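PDB 6Y1W: putative tryptophan halogenase from Xanthomonas campestris pv. campestris, which belongs to the flavin-dependent halogenases and probably binds FAD to halogenate an aromatic substrate through monooxygenase-type chemistry. Local coordinates for residues Arg18-Gly23 with Asp216-Cys221; Ala162-Ala167 with Arg276-His281; Phe245-Leu250 with Tyr289-Thr294; Gly341-Ile346 with Asp390-His395. All blocks are in the same frame, centred on the assembly; numbering follows the deposited sequence.

Contact 1. Residues Arg18-Gly23 with Asp216-Cys221; sequences RVVIAG and DLFLDC
Arg18 and Asp216 tie the starts of two parallel strands together, their side chains crossing at about a right angle. Along the arginine, CB lies 3.7 Å from Asp216 OD2 and CG packs beside the same oxygen. The chain then bends at chi3 (-53°), bringing the edge of the guanidinium to the carboxylate. There NE makes a weak bond to OD2, and NH2 forms a salt bridge to Asp216 OD1 (2.9 Å), which lies in the guanidinium plane although the donor approaches from above the carboxylate plane. NH1 reaches Glu214, a second acid. Asp216 OD2 also takes the backbone N of Arg18 (2.9 Å), so the aspartate holds both main chain and side chain of one residue. Beyond this polar end the pairing is regular, with Val20 N bonded to Leu217 O and Leu219 N to Val20 O. These are neighbouring strands of a Rossmann-type sheet. Strand 18-22, the first of its strands along the chain though in its interior, runs into the glycine-rich turn before helix 25-39, consistent with FAD binding at Gly24 and Gly25. Beta-branched valine and isoleucine, with leucine and phenylalanine, suit the two buried faces. On the helix side, Ile21 CG1 lies alongside Leu219 CD1 (3.8 Å), and Ile21 CG2 meets Cys221 SG (4.0 Å). On the other face Val20 CB packs 3.6 Å from Phe218 CD2, near Leu205 of strand 202-207. Gly23 adopts backbone angles that call for glycine, and its CA approaches Cys221 O at 3.6 Å.

Contact 2. Residues Ala162-Ala167 with Arg276-His281; sequences AYHLDA and RIPLQH
His164 presses its imidazole against Pro278, the main meeting point between strand 162-166 and the end of strand 272-278. Pro278 CD sits over the ring face, 3.7 Å from its centroid and 8° off the normal, a CH-pi contact that suits proline, whose CD methylene, bonded to the ring nitrogen, carries somewhat polarised C-H bonds. Ile277 CG2 comes up to His164 CB (3.7 Å) and reaches CD2 as well. With CG beside the backbone N (chi1 -56°), the ring is directed at this pair, and its rotation is fixed at both nitrogens: ND1 pairs with Thr87 and NE2 with Thr264, so a buried polar ring has partners. Thr87 also bonds to Pro278 O, linking the two segments indirectly. At Leu165 the side chain leaves the contact for Leu66 of helix 65-73, and the backbone does the touching, its N 3.5 Å from the Leu279 methyl CD2. Asp166 follows, with CB near Leu279 CD1 (4.3 Å). It is the N-cap residue of helix 167-180, its OD1 accepting from Leu169 N, while OD2 forms a salt bridge to Arg282; a short acid suits both tasks. The contact thus sets a small antiparallel sheet against the large mixed sheet, beside Lys89 on strand 87-89, the predicted active-site lysine of this flavin-dependent halogenase.

Contact 3. Residues Phe245-Leu250 with Tyr289-Thr294; sequences FADSAL and YSSRYT. With BUD ((2S,3S)-butane-2,3-diol), chain I.
Two residues, Asp247 and Ser248, stand opposite the single Tyr289 in a classic beta bulge where strand 248-254 begins beside the end of strand 283-289. Tyr289 O accepts from Asp247 N (2.9 Å) and, weakly, from Ser248 N, while Tyr289 N bonds to Ser248 O. The extra residue leaves Asp247 to bind the loop beyond. Its CG lies between the backbone N and the carbonyl carbon (chi1 63°), bringing the carboxylate oxygens to Ser291: OD2 takes the Ser291 hydroxyl on its syn lone pair (2.6 Å) and OD1 takes Ser291 N (2.9 Å). Ser248 OG also donates to OD1, from the face opposite to that used by Ser291 N. A short acid with two such acceptors suits this serine-rich turn. Next door, Ser290 OG donates to Phe245 O (2.8 Å) and accepts from Arg292 N, closing an ST turn. Phe245 and Tyr293 lie near parallel but slid apart, Phe245 CD2 3.8 Å from Tyr293 CE1, and Tyr293 OH bonds to Asp409. Small Ser248 fits its CB over one face of the Tyr289 ring, 3.6 Å from the centroid. On the ligand side, Tyr289 CB lies 3.5 Å from C4 of (2S,3S)-butane-2,3-diol, which is hydrogen-bonded to Asp269 and Ala271.

Contact 4. Residues Gly341-Ile346 with Asp390-His395; sequences GFLEPI and DFVILH
Ile346, beyond strand 341-342, faces Val392 on helix 371-397 across a CA-CA distance of 7.0 Å. Val392 occupies the middle of the contact. Its CG1 meets Ile346 CG2 at 3.8 Å, and its CG2 reaches Leu343 CD1 at 4.4 Å, compact branches filling the space between the two segments. Ile346 sends its longer branch further along: CG1 is anti to the backbone N (chi1 -174°) and the chain stays extended, so CD1 passes alongside His395 and stops 3.5 Å from its CB. This turn of the helix adjoins Glu347, predicted to bind L-tryptophan, in the flavin-dependent halogenase fold. His395 NE2 bonds to Glu347, while ND1 bonds to Gln452 and the ring stacks on Phe94. A histidine, with a nitrogen for each partner, is consistent with a second-shell residue that positions Glu347. Glu344 is a buried acid in this mostly apolar setting. OE2 lies 3.8 Å from Val392 CG1, whereas OE1 is met by the hydroxyl of Tyr396 and by NE1 of Trp273. These two partners hold the carboxylate end, and the extended chain beyond CG lets it pass across the valine to reach them.

In the fold
Contact 1 lies in the Rossmann-type sheet, where Gly23 touches a bound meso-2,3-butanediol; its centre is about 29 Å from that of contact 2. Contacts 2 and 3 reach the same seven-stranded sheet, with centres about 24 Å apart. Contacts 3 and 4 touch directly: Ala246 CB is 4.2 Å from Glu344 OE1. Contacts 2 and 4 each adjoin a predicted functional residue: the side chain of His164 is about 3 Å from that of the active-site Lys89, and that of His395 about 3 Å from that of the tryptophan-binding Glu347. The nearest atoms of contacts 2 and 4 are about 7 Å apart. The diol beside contact 3 occupies a pocket that includes Tyr289 and Thr294 but neither Lys89 nor Glu347.

Contact 1. Residues Arg18-Gly23 with Asp216-Cys221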
loop_
_atom_site.group_PDB
_atom_site.type_symbol
_atom_site.label_atom_id
_atom_site.label_comp_id
_atom_site.label_asym_id
_atom_site.label_seq_id
_atom_site.Cartn_x
_atom_site.Cartn_y
_atom_site.Cartn_z
ATOM N N ARG A 18 -29.458 -11.206 10.422
ATOM C CA ARG A 18 -29.157 -11.999 11.605
ATOM C C ARG A 18 -27.757 -12.564 11.430
ATOM O O ARG A 18 -27.476 -13.236 10.427
ATOM C CB ARG A 18 -30.180 -13.133 11.809
ATOM C CG ARG A 18 -31.648 -12.641 11.955
ATOM C CD ARG A 18 -32.663 -13.776 11.728
ATOM N NE ARG A 18 -32.392 -14.423 10.446
ATOM C CZ ARG A 18 -32.966 -15.540 10.019
ATOM N NH1 ARG A 18 -33.885 -16.142 10.768
ATOM N NH2 ARG A 18 -32.614 -16.054 8.838
ATOM N N VAL A 19 -26.881 -12.278 12.388
ATOM C CA VAL A 19 -25.509 -12.785 12.375
ATOM C C VAL A 19 -25.335 -13.711 13.563
ATOM O O VAL A 19 -25.645 -13.340 14.700
ATOM C CB VAL A 19 -24.472 -11.656 12.425
ATOM C CG1 VAL A 19 -23.031 -12.229 12.420
ATOM C CG2 VAL A 19 -24.662 -10.693 11.251
ATOM N N VAL A 20 -24.827 -14.912 13.300
ATOM C CA VAL A 20 -24.624 -15.901 14.350
ATOM C C VAL A 20 -23.117 -16.164 14.446
ATOM O O VAL A 20 -22.482 -16.497 13.438
ATOM C CB VAL A 20 -25.395 -17.196 14.061
ATOM C CG1 VAL A 20 -25.048 -18.231 15.103
ATOM C CG2 VAL A 20 -26.898 -16.904 14.050
ATOM N N ILE A 21 -22.558 -15.996 15.635
ATOM C CA ILE A 21 -21.124 -16.198 15.898
ATOM C C ILE A 21 -20.984 -17.518 16.642
ATOM O O ILE A 21 -21.528 -17.691 17.738
ATOM C CB ILE A 21 -20.553 -15.032 16.721
ATOM C CG1 ILE A 21 -20.709 -13.745 15.912
ATOM C CG2 ILE A 21 -19.050 -15.257 17.044
ATOM C CD1 ILE A 21 -20.411 -12.460 16.685
ATOM N N ALA A 22 -20.295 -18.473 16.048
ATOM C CA ALA A 22 -20.100 -19.788 16.667
ATOM C C ALA A 22 -18.757 -19.791 17.373
ATOM O O ALA A 22 -17.722 -19.705 16.714
ATOM C CB ALA A 22 -20.167 -20.900 15.619
ATOM N N GLY A 23 -18.781 -19.836 18.703
ATOM C CA GLY A 23 -17.560 -19.793 19.483
ATOM C C GLY A 23 -17.343 -18.449 20.156
ATOM O O GLY A 23 -17.693 -17.392 19.625
ATOM N N ASP A 216 -28.381 -15.496 8.932
ATOM C CA ASP A 216 -28.080 -15.176 7.542
ATOM C C ASP A 216 -26.591 -15.244 7.248
ATOM O O ASP A 216 -26.200 -15.566 6.124
ATOM C CB ASP A 216 -28.603 -13.773 7.195
ATOM C CG ASP A 216 -30.090 -13.634 7.477
ATOM O OD1 ASP A 216 -30.857 -14.540 7.072
ATOM O OD2 ASP A 216 -30.486 -12.650 8.148
ATOM N N LEU A 217 -25.776 -14.883 8.218
ATOM C CA LEU A 217 -24.326 -14.870 8.078
ATOM C C LEU A 217 -23.795 -15.484 9.351
ATOM O O LEU A 217 -24.285 -15.165 10.432
ATOM C CB LEU A 217 -23.795 -13.457 7.903
ATOM C CG LEU A 217 -22.282 -13.307 7.871
ATOM C CD1 LEU A 217 -21.740 -13.793 6.512
ATOM C CD2 LEU A 217 -21.978 -11.817 8.062
ATOM N N PHE A 218 -22.819 -16.363 9.214
ATOM C CA PHE A 218 -22.284 -17.122 10.326
ATOM C C PHE A 218 -20.798 -16.833 10.412
ATOM O O PHE A 218 -20.096 -16.944 9.409
ATOM C CB PHE A 218 -22.503 -18.626 10.134
ATOM C CG PHE A 218 -23.973 -19.017 10.251
ATOM C CD1 PHE A 218 -24.831 -18.826 9.188
ATOM C CD2 PHE A 218 -24.480 -19.489 11.467
ATOM C CE1 PHE A 218 -26.167 -19.142 9.313
ATOM C CE2 PHE A 218 -25.809 -19.823 11.593
ATOM C CZ PHE A 218 -26.651 -19.663 10.518
ATOM N N LEU A 219 -20.318 -16.523 11.603
ATOM C CA LEU A 219 -18.875 -16.373 11.796
ATOM C C LEU A 219 -18.353 -17.603 12.523
ATOM O O LEU A 219 -18.813 -17.918 13.632
ATOM C CB LEU A 219 -18.553 -15.120 12.606
ATOM C CG LEU A 219 -19.193 -13.814 12.094
ATOM C CD1 LEU A 219 -18.679 -12.614 12.928
ATOM C CD2 LEU A 219 -18.975 -13.634 10.593
ATOM N N ASP A 220 -17.365 -18.289 11.929
ATOM C CA ASP A 220 -16.806 -19.492 12.560
ATOM C C ASP A 220 -15.626 -19.091 13.436
ATOM O O ASP A 220 -14.544 -18.765 12.939
ATOM C CB ASP A 220 -16.362 -20.514 11.516
ATOM C CG ASP A 220 -16.045 -21.847 12.141
ATOM O OD1 ASP A 220 -15.860 -21.890 13.393
ATOM O OD2 ASP A 220 -15.926 -22.838 11.408
ATOM N N CYS A 221 -15.889 -19.006 14.738
ATOM C CA CYS A 221 -14.870 -18.750 15.751
ATOM C C CYS A 221 -14.661 -19.975 16.635
ATOM O O CYS A 221 -14.384 -19.852 17.836
ATOM C CB CYS A 221 -15.253 -17.532 16.592
ATOM S SG CYS A 221 -15.379 -16.045 15.614
#

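Contact 2. Residues Ala162-Ala167 with Arg276-His281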
loop_
_atom_site.group_PDB
_atom_site.type_symbol
_atom_site.label_atom_id
_atom_site.label_comp_id
_atom_site.label_asym_id
_atom_site.label_seq_id
_atom_site.Cartn_x
_atom_site.Cartn_y
_atom_site.Cartn_z
ATOM N N ALA A 162 2.495 -1.661 21.793
ATOM C CA ALA A 162 1.297 -2.485 21.910
ATOM C C ALA A 162 1.246 -3.022 23.343
ATOM O O ALA A 162 1.763 -2.357 24.256
ATOM C CB ALA A 162 1.291 -3.614 20.878
ATOM N N TYR A 163 0.672 -4.217 23.561
ATOM C CA TYR A 163 0.369 -4.681 24.917
ATOM C C TYR A 163 0.762 -6.134 25.124
ATOM O O TYR A 163 0.749 -6.949 24.200
ATOM C CB TYR A 163 -1.137 -4.599 25.213
ATOM C CG TYR A 163 -1.783 -3.303 24.747
ATOM C CD1 TYR A 163 -1.596 -2.143 25.464
ATOM C CD2 TYR A 163 -2.569 -3.292 23.606
ATOM C CE1 TYR A 163 -2.194 -0.941 25.048
ATOM C CE2 TYR A 163 -3.175 -2.099 23.158
ATOM C CZ TYR A 163 -3.002 -0.948 23.909
ATOM O OH TYR A 163 -3.625 0.189 23.425
ATOM N N HIS A 164 1.031 -6.466 26.381
ATOM C CA HIS A 164 0.953 -7.830 26.863
ATOM C C HIS A 164 -0.337 -7.916 27.660
ATOM O O HIS A 164 -0.572 -7.057 28.510
ATOM C CB HIS A 164 2.154 -8.135 27.777
ATOM C CG HIS A 164 3.491 -7.898 27.123
ATOM N ND1 HIS A 164 4.329 -6.860 27.500
ATOM C CD2 HIS A 164 4.115 -8.530 26.088
ATOM C CE1 HIS A 164 5.434 -6.899 26.767
ATOM N NE2 HIS A 164 5.322 -7.892 25.895
ATOM N N LEU A 165 -1.174 -8.933 27.403
ATOM C CA LEU A 165 -2.468 -8.938 28.067
ATOM C C LEU A 165 -2.877 -10.351 28.457
ATOM O O LEU A 165 -2.340 -11.344 27.966
ATOM C CB LEU A 165 -3.575 -8.291 27.198
ATOM C CG LEU A 165 -3.769 -8.851 25.774
ATOM C CD1 LEU A 165 -4.519 -10.180 25.801
ATOM C CD2 LEU A 165 -4.518 -7.850 24.872
ATOM N N ASP A 166 -3.831 -10.425 29.384
ATOM C CA ASP A 166 -4.463 -11.707 29.715
ATOM C C ASP A 166 -5.599 -11.908 28.726
ATOM O O ASP A 166 -6.552 -11.126 28.702
ATOM C CB ASP A 166 -4.988 -11.691 31.161
ATOM C CG ASP A 166 -5.580 -13.049 31.571
ATOM O OD1 ASP A 166 -6.545 -13.500 30.921
ATOM O OD2 ASP A 166 -5.090 -13.698 32.537
ATOM N N ALA A 167 -5.478 -12.919 27.844
ATOM C CA ALA A 167 -6.469 -13.087 26.775
ATOM C C ALA A 167 -7.843 -13.476 27.291
ATOM O O ALA A 167 -8.858 -13.058 26.719
ATOM C CB ALA A 167 -5.992 -14.144 25.771
ATOM N N ARG A 276 8.489 -15.421 26.823
ATOM C CA ARG A 276 8.324 -14.895 28.183
ATOM C C ARG A 276 7.628 -13.557 28.052
ATOM O O ARG A 276 8.107 -12.687 27.321
ATOM C CB ARG A 276 9.691 -14.757 28.873
ATOM C CG ARG A 276 9.524 -14.519 30.375
ATOM C CD ARG A 276 10.837 -14.711 31.156
ATOM N NE ARG A 276 10.592 -14.524 32.603
ATOM C CZ ARG A 276 10.629 -13.348 33.224
ATOM N NH1 ARG A 276 10.914 -12.246 32.549
ATOM N NH2 ARG A 276 10.396 -13.265 34.548
ATOM N N ILE A 277 6.449 -13.412 28.687
ATOM C CA ILE A 277 5.568 -12.274 28.469
ATOM C C ILE A 277 5.167 -11.689 29.821
ATOM O O ILE A 277 4.560 -12.389 30.631
ATOM C CB ILE A 277 4.317 -12.722 27.692
ATOM C CG1 ILE A 277 4.687 -13.020 26.227
ATOM C CG2 ILE A 277 3.168 -11.697 27.795
ATOM C CD1 ILE A 277 3.535 -13.778 25.521
ATOM N N PRO A 278 5.499 -10.416 30.126
ATOM C CA PRO A 278 5.175 -9.875 31.449
ATOM C C PRO A 278 3.769 -9.313 31.529
ATOM O O PRO A 278 3.389 -8.467 30.707
ATOM C CB PRO A 278 6.213 -8.753 31.626
ATOM C CG PRO A 278 6.337 -8.184 30.220
ATOM C CD PRO A 278 6.313 -9.460 29.335
ATOM N N LEU A 279 3.004 -9.735 32.548
ATOM C CA LEU A 279 1.741 -9.104 32.918
ATOM C C LEU A 279 1.961 -8.321 34.215
ATOM O O LEU A 279 3.070 -8.304 34.769
ATOM C CB LEU A 279 0.635 -10.154 33.057
ATOM C CG LEU A 279 0.363 -10.891 31.736
ATOM C CD1 LEU A 279 -0.728 -11.944 31.975
ATOM C CD2 LEU A 279 -0.042 -9.944 30.606
ATOM N N GLN A 280 0.918 -7.639 34.695
ATOM C CA GLN A 280 1.169 -6.746 35.837
ATOM C C GLN A 280 1.546 -7.504 37.104
ATOM O O GLN A 280 2.321 -6.974 37.923
ATOM C CB GLN A 280 -0.057 -5.867 36.096
ATOM C CG GLN A 280 -0.157 -4.728 35.071
ATOM C CD GLN A 280 -1.126 -3.609 35.495
ATOM O OE1 GLN A 280 -1.242 -3.265 36.689
ATOM N NE2 GLN A 280 -1.820 -3.031 34.512
ATOM N N HIS A 281 1.073 -8.751 37.272
ATOM C CA HIS A 281 1.322 -9.470 38.520
ATOM C C HIS A 281 1.720 -10.904 38.311
ATOM O O HIS A 281 1.632 -11.694 39.264
ATOM C CB HIS A 281 0.095 -9.420 39.443
ATOM C CG HIS A 281 -0.289 -8.018 39.790
ATOM N ND1 HIS A 281 0.405 -7.256 40.720
ATOM C CD2 HIS A 281 -1.288 -7.239 39.329
ATOM C CE1 HIS A 281 -0.150 -6.056 40.792
ATOM N NE2 HIS A 281 -1.190 -6.028 39.976
#

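Contact 3. Residues Phe245-Leu250 with Tyr289-Thr294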
loop_
_atom_site.group_PDB
_atom_site.type_symbol
_atom_site.label_atom_id
_atom_site.label_comp_id
_atom_site.label_asym_id
_atom_site.label_seq_id
_atom_site.Cartn_x
_atom_site.Cartn_y
_atom_site.Cartn_z
ATOM N N PHE A 245 8.338 -25.933 11.120
ATOM C CA PHE A 245 8.333 -27.273 11.703
ATOM C C PHE A 245 7.661 -27.371 13.072
ATOM O O PHE A 245 7.376 -28.487 13.530
ATOM C CB PHE A 245 9.781 -27.808 11.843
ATOM C CG PHE A 245 10.599 -27.693 10.578
ATOM C CD1 PHE A 245 10.004 -27.672 9.320
ATOM C CD2 PHE A 245 11.984 -27.587 10.661
ATOM C CE1 PHE A 245 10.797 -27.551 8.152
ATOM C CE2 PHE A 245 12.763 -27.474 9.514
ATOM C CZ PHE A 245 12.174 -27.457 8.272
ATOM N N ALA A 246 7.443 -26.255 13.771
ATOM C CA ALA A 246 6.807 -26.337 15.090
ATOM C C ALA A 246 5.359 -26.805 14.997
ATOM O O ALA A 246 4.632 -26.449 14.071
ATOM C CB ALA A 246 6.867 -24.959 15.749
ATOM N N ASP A 247 4.954 -27.622 15.966
ATOM C CA ASP A 247 3.591 -28.148 15.976
ATOM C C ASP A 247 3.108 -28.400 17.395
ATOM O O ASP A 247 1.986 -28.907 17.561
ATOM C CB ASP A 247 3.513 -29.443 15.158
ATOM C CG ASP A 247 4.375 -30.568 15.740
ATOM O OD1 ASP A 247 4.977 -30.422 16.821
ATOM O OD2 ASP A 247 4.482 -31.630 15.089
ATOM N N SER A 248 3.867 -27.981 18.414
ATOM C CA SER A 248 3.552 -28.307 19.793
ATOM C C SER A 248 3.956 -27.136 20.689
ATOM O O SER A 248 4.889 -26.398 20.374
ATOM C CB SER A 248 4.323 -29.548 20.247
ATOM O OG SER A 248 4.047 -30.675 19.409
ATOM N N ALA A 249 3.276 -27.011 21.828
ATOM C CA ALA A 249 3.753 -26.064 22.822
ATOM C C ALA A 249 3.415 -26.576 24.216
ATOM O O ALA A 249 2.478 -27.364 24.412
ATOM C CB ALA A 249 3.143 -24.676 22.639
ATOM N N LEU A 250 4.185 -26.102 25.193
ATOM C CA LEU A 250 3.852 -26.266 26.605
ATOM C C LEU A 250 3.836 -24.872 27.212
ATOM O O LEU A 250 4.789 -24.118 26.998
ATOM C CB LEU A 250 4.917 -27.087 27.350
ATOM C CG LEU A 250 4.867 -28.598 27.221
ATOM C CD1 LEU A 250 6.204 -29.209 27.680
ATOM C CD2 LEU A 250 3.671 -29.146 28.025
ATOM N N TYR A 289 7.734 -25.997 19.967
ATOM C CA TYR A 289 8.728 -26.941 19.460
ATOM C C TYR A 289 8.119 -27.861 18.411
ATOM O O TYR A 289 6.921 -27.846 18.150
ATOM C CB TYR A 289 9.332 -27.774 20.614
ATOM C CG TYR A 289 8.340 -28.678 21.310
ATOM C CD1 TYR A 289 7.499 -28.200 22.337
ATOM C CD2 TYR A 289 8.275 -30.033 21.004
ATOM C CE1 TYR A 289 6.588 -29.031 22.992
ATOM C CE2 TYR A 289 7.376 -30.873 21.651
ATOM C CZ TYR A 289 6.544 -30.387 22.633
ATOM O OH TYR A 289 5.687 -31.274 23.210
ATOM N N SER A 290 8.990 -28.664 17.788
ATOM C CA SER A 290 8.586 -29.592 16.736
ATOM C C SER A 290 8.664 -31.019 17.253
ATOM O O SER A 290 9.756 -31.490 17.606
ATOM C CB SER A 290 9.472 -29.462 15.502
ATOM O OG SER A 290 9.081 -30.458 14.554
ATOM N N SER A 291 7.524 -31.708 17.211
ATOM C CA SER A 291 7.431 -33.101 17.632
ATOM C C SER A 291 8.264 -34.015 16.748
ATOM O O SER A 291 8.563 -35.144 17.148
ATOM C CB SER A 291 5.968 -33.568 17.635
ATOM O OG SER A 291 5.420 -33.767 16.321
ATOM N N ARG A 292 8.644 -33.558 15.566
ATOM C CA ARG A 292 9.484 -34.355 14.684
ATOM C C ARG A 292 10.957 -34.276 15.060
ATOM O O ARG A 292 11.750 -35.090 14.578
ATOM C CB ARG A 292 9.252 -33.910 13.238
ATOM C CG ARG A 292 7.770 -33.992 12.879
ATOM C CD ARG A 292 7.541 -33.770 11.413
ATOM N NE ARG A 292 7.942 -32.425 11.034
ATOM C CZ ARG A 292 9.061 -32.142 10.375
ATOM N NH1 ARG A 292 9.892 -33.119 10.013
ATOM N NH2 ARG A 292 9.348 -30.885 10.078
ATOM N N TYR A 293 11.332 -33.350 15.934
ATOM C CA TYR A 293 12.720 -33.179 16.338
ATOM C C TYR A 293 12.972 -33.395 17.816
ATOM O O TYR A 293 14.137 -33.468 18.219
ATOM C CB TYR A 293 13.219 -31.779 15.954
ATOM C CG TYR A 293 13.372 -31.591 14.478
ATOM C CD1 TYR A 293 12.290 -31.165 13.691
ATOM C CD2 TYR A 293 14.598 -31.783 13.854
ATOM C CE1 TYR A 293 12.426 -30.975 12.358
ATOM C CE2 TYR A 293 14.748 -31.584 12.477
ATOM C CZ TYR A 293 13.651 -31.175 11.739
ATOM O OH TYR A 293 13.771 -30.997 10.393
ATOM N N THR A 294 11.940 -33.397 18.640
ATOM C CA THR A 294 12.113 -33.566 20.072
ATOM C C THR A 294 10.807 -34.087 20.640
ATOM O O THR A 294 9.808 -34.178 19.928
ATOM C CB THR A 294 12.540 -32.262 20.737
ATOM O OG1 THR A 294 13.156 -32.576 21.994
ATOM C CG2 THR A 294 11.341 -31.418 20.985
HETATM C C1 BUD I . 13.477 -30.245 23.697
HETATM O O1 BUD I . 15.641 -29.561 23.056
HETATM C C2 BUD I . 14.295 -29.439 22.708
HETATM O O2 BUD I . 14.814 -27.159 22.220
HETATM C C3 BUD I . 13.867 -27.973 22.830
HETATM C C4 BUD I . 12.544 -27.764 22.096
HETATM O O HOH W 1 6.476 -30.806 12.347
HETATM O O HOH W 2 3.883 -32.913 20.817
HETATM O O HOH W 3 3.454 -30.522 24.534
#

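Contact 4. Residues Gly341-Ile346 with Asp390-His395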
loop_
_atom_site.group_PDB
_atom_site.type_symbol
_atom_site.label_atom_id
_atom_site.label_comp_id
_atom_site.label_asym_id
_atom_site.label_seq_id
_atom_site.Cartn_x
_atom_site.Cartn_y
_atom_site.Cartn_z
ATOM N N GLY A 341 -6.807 -20.165 10.105
ATOM C CA GLY A 341 -5.392 -20.434 9.900
ATOM C C GLY A 341 -4.627 -20.323 11.207
ATOM O O GLY A 341 -5.170 -19.967 12.250
ATOM N N PHE A 342 -3.330 -20.636 11.121
ATOM C CA PHE A 342 -2.468 -20.531 12.295
ATOM C C PHE A 342 -1.024 -20.267 11.893
ATOM O O PHE A 342 -0.490 -20.924 10.990
ATOM C CB PHE A 342 -2.498 -21.806 13.125
ATOM C CG PHE A 342 -1.527 -21.770 14.276
ATOM C CD1 PHE A 342 -1.881 -21.151 15.440
ATOM C CD2 PHE A 342 -0.258 -22.304 14.150
ATOM C CE1 PHE A 342 -0.987 -21.106 16.501
ATOM C CE2 PHE A 342 0.630 -22.244 15.199
ATOM C CZ PHE A 342 0.232 -21.645 16.378
ATOM N N LEU A 343 -0.393 -19.315 12.576
ATOM C CA LEU A 343 1.060 -19.187 12.611
ATOM C C LEU A 343 1.492 -19.088 14.061
ATOM O O LEU A 343 0.803 -18.477 14.879
ATOM C CB LEU A 343 1.536 -17.956 11.853
ATOM C CG LEU A 343 1.389 -18.086 10.337
ATOM C CD1 LEU A 343 1.597 -16.758 9.658
ATOM C CD2 LEU A 343 2.491 -19.073 9.852
ATOM N N GLU A 344 2.655 -19.668 14.380
ATOM C CA GLU A 344 3.158 -19.605 15.750
ATOM C C GLU A 344 3.376 -18.157 16.222
ATOM O O GLU A 344 3.542 -17.238 15.409
ATOM C CB GLU A 344 4.475 -20.378 15.824
ATOM C CG GLU A 344 5.619 -19.652 15.137
ATOM C CD GLU A 344 6.766 -20.598 14.838
ATOM O OE1 GLU A 344 7.619 -20.827 15.744
ATOM O OE2 GLU A 344 6.772 -21.159 13.723
ATOM N N PRO A 345 3.368 -17.921 17.568
ATOM C CA PRO A 345 3.348 -16.527 18.069
ATOM C C PRO A 345 4.693 -15.835 18.103
ATOM O O PRO A 345 4.932 -14.966 18.960
ATOM C CB PRO A 345 2.780 -16.681 19.492
ATOM C CG PRO A 345 3.268 -18.032 19.922
ATOM C CD PRO A 345 3.126 -18.893 18.647
ATOM N N ILE A 346 5.564 -16.177 17.149
ATOM C CA ILE A 346 6.920 -15.644 17.153
ATOM C C ILE A 346 6.946 -14.143 16.899
ATOM O O ILE A 346 7.860 -13.455 17.362
ATOM C CB ILE A 346 7.759 -16.412 16.121
ATOM C CG1 ILE A 346 9.223 -16.009 16.183
ATOM C CG2 ILE A 346 7.266 -16.126 14.682
ATOM C CD1 ILE A 346 10.093 -16.877 15.245
ATOM N N ASP A 390 5.796 -15.498 5.336
ATOM C CA ASP A 390 7.175 -15.372 4.860
ATOM C C ASP A 390 8.064 -14.798 5.944
ATOM O O ASP A 390 9.238 -15.177 6.066
ATOM C CB ASP A 390 7.242 -14.495 3.608
ATOM C CG ASP A 390 6.763 -15.217 2.348
ATOM O OD1 ASP A 390 6.423 -16.424 2.425
ATOM O OD2 ASP A 390 6.688 -14.518 1.298
ATOM N N PHE A 391 7.531 -13.859 6.730
ATOM C CA PHE A 391 8.335 -13.237 7.768
ATOM C C PHE A 391 8.625 -14.218 8.907
ATOM O O PHE A 391 9.707 -14.171 9.518
ATOM C CB PHE A 391 7.607 -11.988 8.294
ATOM C CG PHE A 391 8.552 -10.974 8.937
ATOM C CD1 PHE A 391 9.154 -9.993 8.160
ATOM C CD2 PHE A 391 8.822 -11.016 10.311
ATOM C CE1 PHE A 391 10.033 -9.064 8.751
ATOM C CE2 PHE A 391 9.674 -10.107 10.898
ATOM C CZ PHE A 391 10.284 -9.121 10.128
ATOM N N VAL A 392 7.665 -15.097 9.221
ATOM C CA VAL A 392 7.898 -16.135 10.213
ATOM C C VAL A 392 8.956 -17.101 9.705
ATOM O O VAL A 392 9.897 -17.451 10.432
ATOM C CB VAL A 392 6.572 -16.833 10.548
ATOM C CG1 VAL A 392 6.790 -18.101 11.431
ATOM C CG2 VAL A 392 5.593 -15.828 11.210
ATOM N N ILE A 393 8.862 -17.483 8.422
ATOM C CA ILE A 393 9.884 -18.364 7.840
ATOM C C ILE A 393 11.257 -17.729 7.907
ATOM O O ILE A 393 12.264 -18.406 8.208
ATOM C CB ILE A 393 9.521 -18.711 6.391
ATOM C CG1 ILE A 393 8.259 -19.564 6.364
ATOM C CG2 ILE A 393 10.645 -19.543 5.751
ATOM C CD1 ILE A 393 7.645 -19.699 4.961
ATOM N N LEU A 394 11.328 -16.417 7.658
ATOM C CA LEU A 394 12.594 -15.708 7.738
ATOM C C LEU A 394 13.315 -15.952 9.063
ATOM O O LEU A 394 14.540 -16.139 9.088
ATOM C CB LEU A 394 12.321 -14.220 7.538
ATOM C CG LEU A 394 13.474 -13.297 7.846
ATOM C CD1 LEU A 394 14.685 -13.517 6.905
ATOM C CD2 LEU A 394 13.001 -11.862 7.748
ATOM N N HIS A 395 12.570 -15.989 10.173
ATOM C CA HIS A 395 13.219 -16.167 11.476
ATOM C C HIS A 395 13.963 -17.498 11.575
ATOM O O HIS A 395 15.002 -17.568 12.240
ATOM C CB HIS A 395 12.171 -16.065 12.584
ATOM C CG HIS A 395 11.926 -14.661 13.050
ATOM N ND1 HIS A 395 12.931 -13.889 13.611
ATOM C CD2 HIS A 395 10.807 -13.889 13.039
ATOM C CE1 HIS A 395 12.435 -12.702 13.938
ATOM N NE2 HIS A 395 11.150 -12.677 13.614
#